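Local atomic coordinates of PelD (Pseudomonas aeruginosa, PDB entry 4ETZ), a protein that probably acts as a membrane-bound effector that binds cyclic di-GMP and is involved in pellicle formation. Residues Q105-L110 against L120-Q125. Numbering follows the deposited sequence.
Sequences QVCVPL and LLAVEQ
Val106 and Val108 pair with Val123 and Leu121 through three backbone hydrogen bonds, and Gln105 adds a fourth, joining the antiparallel strands 106-110 and 120-123, inner neighbours in the GAF-domain sheet and the two arms of a beta hairpin. Val108 and Leu121 bond in both directions: Val108 N reaches Leu121 O at 2.8 Å, almost straight at 171°, and Leu121 N returns to Val108 O at 2.7 Å. At the next hydrogen-bonded pair, Val123 N donates to Val106 O (2.7 Å), but Val123 O accepts a hydrogen bond from Gln105 N (2.7 Å). Two residues, Gln105 and Val106, thus stand opposite the single Val123, which makes a classic beta bulge. Leu121 O also receives a CA-H...O contact from Cys107.

Apolar contacts line both faces. Val108 and Leu121 run alongside each other; chi1 of -171° leaves Val108 CG2 anti to the carbonyl carbon, where it meets Leu121 CD2 at 4.0 Å. Val106 and Val123 abut through their CB atoms on this face, which helix 133-151 covers with Phe136 and Ala143. On the other face, Leu120 CD2 packs 4.1 Å from Cys107 CB, and Cys107 SG lies 4.3 Å from Ala122 CB; Val76 and Cys79 of helix 74-82 cover Cys107.

The inward-facing N-H and C=O groups of Val108 and Leu121 are thereby satisfied between two hydrophobic layers, while Cys107 and Leu120 bond outward to Val86 and Tyr47, as expected for the core of an alpha/beta sensor domain.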
ATOM      1  N   GLN A 105      16.147  20.219   6.737  1.00 40.57           N
ATOM      2  CA  GLN A 105      14.833  20.800   6.592  1.00 40.34           C
ATOM      3  C   GLN A 105      13.669  19.874   6.953  1.00 38.85           C
ATOM      4  O   GLN A 105      12.720  20.308   7.601  1.00 38.93           O
ATOM      5  CB  GLN A 105      14.673  21.364   5.192  1.00 40.57           C
ATOM      6  CG  GLN A 105      15.471  22.639   5.006  1.00 44.73           C
ATOM      7  CD  GLN A 105      15.353  23.221   3.614  1.00 48.58           C
ATOM      8  OE1 GLN A 105      15.843  24.327   3.359  1.00 53.23           O
ATOM      9  NE2 GLN A 105      14.723  22.490   2.708  1.00 44.88           N
ATOM     10  N   VAL A 106      13.735  18.621   6.492  1.00 36.75           N
ATOM     11  CA  VAL A 106      12.680  17.606   6.724  1.00 35.14           C
ATOM     12  C   VAL A 106      13.367  16.277   6.922  1.00 33.56           C
ATOM     13  O   VAL A 106      14.350  15.964   6.239  1.00 32.96           O
ATOM     14  CB  VAL A 106      11.753  17.357   5.504  1.00 34.22           C
ATOM     15  CG1 VAL A 106      10.471  16.583   5.948  1.00 32.84           C
ATOM     16  CG2 VAL A 106      11.371  18.628   4.810  1.00 36.22           C
ATOM     17  N   CYS A 107      12.836  15.473   7.823  1.00 33.92           N
ATOM     18  CA  CYS A 107      13.208  14.060   7.909  1.00 33.24           C
ATOM     19  C   CYS A 107      11.955  13.201   7.744  1.00 32.29           C
ATOM     20  O   CYS A 107      10.934  13.465   8.393  1.00 32.01           O
ATOM     21  CB  CYS A 107      13.876  13.765   9.240  1.00 34.67           C
ATOM     22  SG  CYS A 107      15.616  14.309   9.344  1.00 41.60           S
ATOM     23  N   VAL A 108      12.037  12.200   6.860  1.00 30.60           N
ATOM     24  CA  VAL A 108      10.923  11.285   6.574  1.00 30.06           C
ATOM     25  C   VAL A 108      11.381   9.845   6.841  1.00 30.19           C
ATOM     26  O   VAL A 108      12.210   9.306   6.087  1.00 29.35           O
ATOM     27  CB  VAL A 108      10.440  11.373   5.118  1.00 30.11           C
ATOM     28  CG1 VAL A 108       9.124  10.574   4.928  1.00 30.81           C
ATOM     29  CG2 VAL A 108      10.257  12.814   4.702  1.00 29.51           C
ATOM     30  N   PRO A 109      10.844   9.224   7.910  1.00 29.61           N
ATOM     31  CA  PRO A 109      11.139   7.823   8.146  1.00 29.53           C
ATOM     32  C   PRO A 109      10.293   6.922   7.223  1.00 27.95           C
ATOM     33  O   PRO A 109       9.164   7.281   6.904  1.00 28.02           O
ATOM     34  CB  PRO A 109      10.725   7.626   9.607  1.00 29.89           C
ATOM     35  CG  PRO A 109       9.568   8.616   9.839  1.00 30.95           C
ATOM     36  CD  PRO A 109       9.674   9.671   8.688  1.00 30.85           C
ATOM     37  N   LEU A 110      10.859   5.812   6.774  1.00 28.12           N
ATOM     38  CA  LEU A 110      10.115   4.777   6.021  1.00 29.63           C
ATOM     39  C   LEU A 110       9.656   3.675   6.941  1.00 30.32           C
ATOM     40  O   LEU A 110      10.431   2.780   7.327  1.00 31.72           O
ATOM     41  CB  LEU A 110      10.919   4.182   4.833  1.00 29.13           C
ATOM     42  CG  LEU A 110      11.268   5.083   3.641  1.00 29.36           C
ATOM     43  CD1 LEU A 110      12.134   6.320   4.021  1.00 27.36           C
ATOM     44  CD2 LEU A 110      11.988   4.249   2.533  1.00 29.95           C
ATOM     45  N   LEU A 120      15.551   6.057   6.508  1.00 31.81           N
ATOM     46  CA  LEU A 120      15.360   7.476   6.802  1.00 31.28           C
ATOM     47  C   LEU A 120      15.703   8.290   5.586  1.00 29.84           C
ATOM     48  O   LEU A 120      16.820   8.157   5.067  1.00 29.30           O
ATOM     49  CB  LEU A 120      16.385   7.853   7.888  1.00 33.21           C
ATOM     50  CG  LEU A 120      16.283   9.093   8.776  1.00 35.82           C
ATOM     51  CD1 LEU A 120      17.557   9.865   8.641  1.00 37.01           C
ATOM     52  CD2 LEU A 120      15.098   9.952   8.505  1.00 37.09           C
ATOM     53  N   LEU A 121      14.773   9.138   5.121  1.00 28.96           N
ATOM     54  CA  LEU A 121      15.113  10.192   4.168  1.00 29.69           C
ATOM     55  C   LEU A 121      15.441  11.499   4.913  1.00 29.65           C
ATOM     56  O   LEU A 121      14.600  12.024   5.629  1.00 30.51           O
ATOM     57  CB  LEU A 121      13.948  10.427   3.190  1.00 28.27           C
ATOM     58  CG  LEU A 121      14.116  11.607   2.207  1.00 32.31           C
ATOM     59  CD1 LEU A 121      15.067  11.322   1.018  1.00 32.67           C
ATOM     60  CD2 LEU A 121      12.753  12.042   1.679  1.00 27.72           C
ATOM     61  N   ALA A 122      16.644  12.035   4.751  1.00 30.63           N
ATOM     62  CA  ALA A 122      16.980  13.324   5.387  1.00 31.30           C
ATOM     63  C   ALA A 122      17.130  14.403   4.331  1.00 32.28           C
ATOM     64  O   ALA A 122      17.967  14.266   3.455  1.00 33.44           O
ATOM     65  CB  ALA A 122      18.231  13.229   6.156  1.00 32.28           C
ATOM     66  N   VAL A 123      16.367  15.482   4.441  1.00 32.15           N
ATOM     67  CA  VAL A 123      16.353  16.485   3.376  1.00 33.90           C
ATOM     68  C   VAL A 123      17.145  17.721   3.834  1.00 36.20           C
ATOM     69  O   VAL A 123      16.832  18.331   4.859  1.00 36.67           O
ATOM     70  CB  VAL A 123      14.932  16.838   2.965  1.00 33.09           C
ATOM     71  CG1 VAL A 123      14.947  17.945   1.906  1.00 33.89           C
ATOM     72  CG2 VAL A 123      14.223  15.579   2.410  1.00 30.78           C
ATOM     73  N   GLU A 124      18.192  18.043   3.084  1.00 38.31           N
ATOM     74  CA  GLU A 124      19.003  19.248   3.332  1.00 41.05           C
ATOM     75  C   GLU A 124      18.320  20.460   2.722  1.00 41.70           C
ATOM     76  O   GLU A 124      18.211  21.512   3.358  1.00 43.58           O
ATOM     77  CB  GLU A 124      20.403  19.091   2.701  1.00 42.14           C
ATOM     78  CG  GLU A 124      21.250  20.369   2.668  1.00 46.76           C
ATOM     79  CD  GLU A 124      21.849  20.663   4.004  1.00 50.29           C
ATOM     80  OE1 GLU A 124      21.829  19.751   4.844  1.00 53.55           O
ATOM     81  OE2 GLU A 124      22.347  21.786   4.223  1.00 55.63           O
ATOM     82  N   GLN A 125      17.867  20.313   1.488  1.00 41.56           N
ATOM     83  CA  GLN A 125      17.364  21.443   0.718  1.00 43.04           C
ATOM     84  C   GLN A 125      16.269  20.980  -0.217  1.00 42.46           C
ATOM     85  O   GLN A 125      16.403  19.962  -0.906  1.00 41.78           O
ATOM     86  CB  GLN A 125      18.511  22.157  -0.067  1.00 45.18           C
ATOM     87  CG  GLN A 125      18.059  22.912  -1.350  1.00 48.00           C
ATOM     88  CD  GLN A 125      19.210  23.640  -2.096  1.00 52.58           C
ATOM     89  OE1 GLN A 125      20.164  24.117  -1.486  1.00 51.29           O
ATOM     90  NE2 GLN A 125      19.091  23.732  -3.424  1.00 55.37           N
TER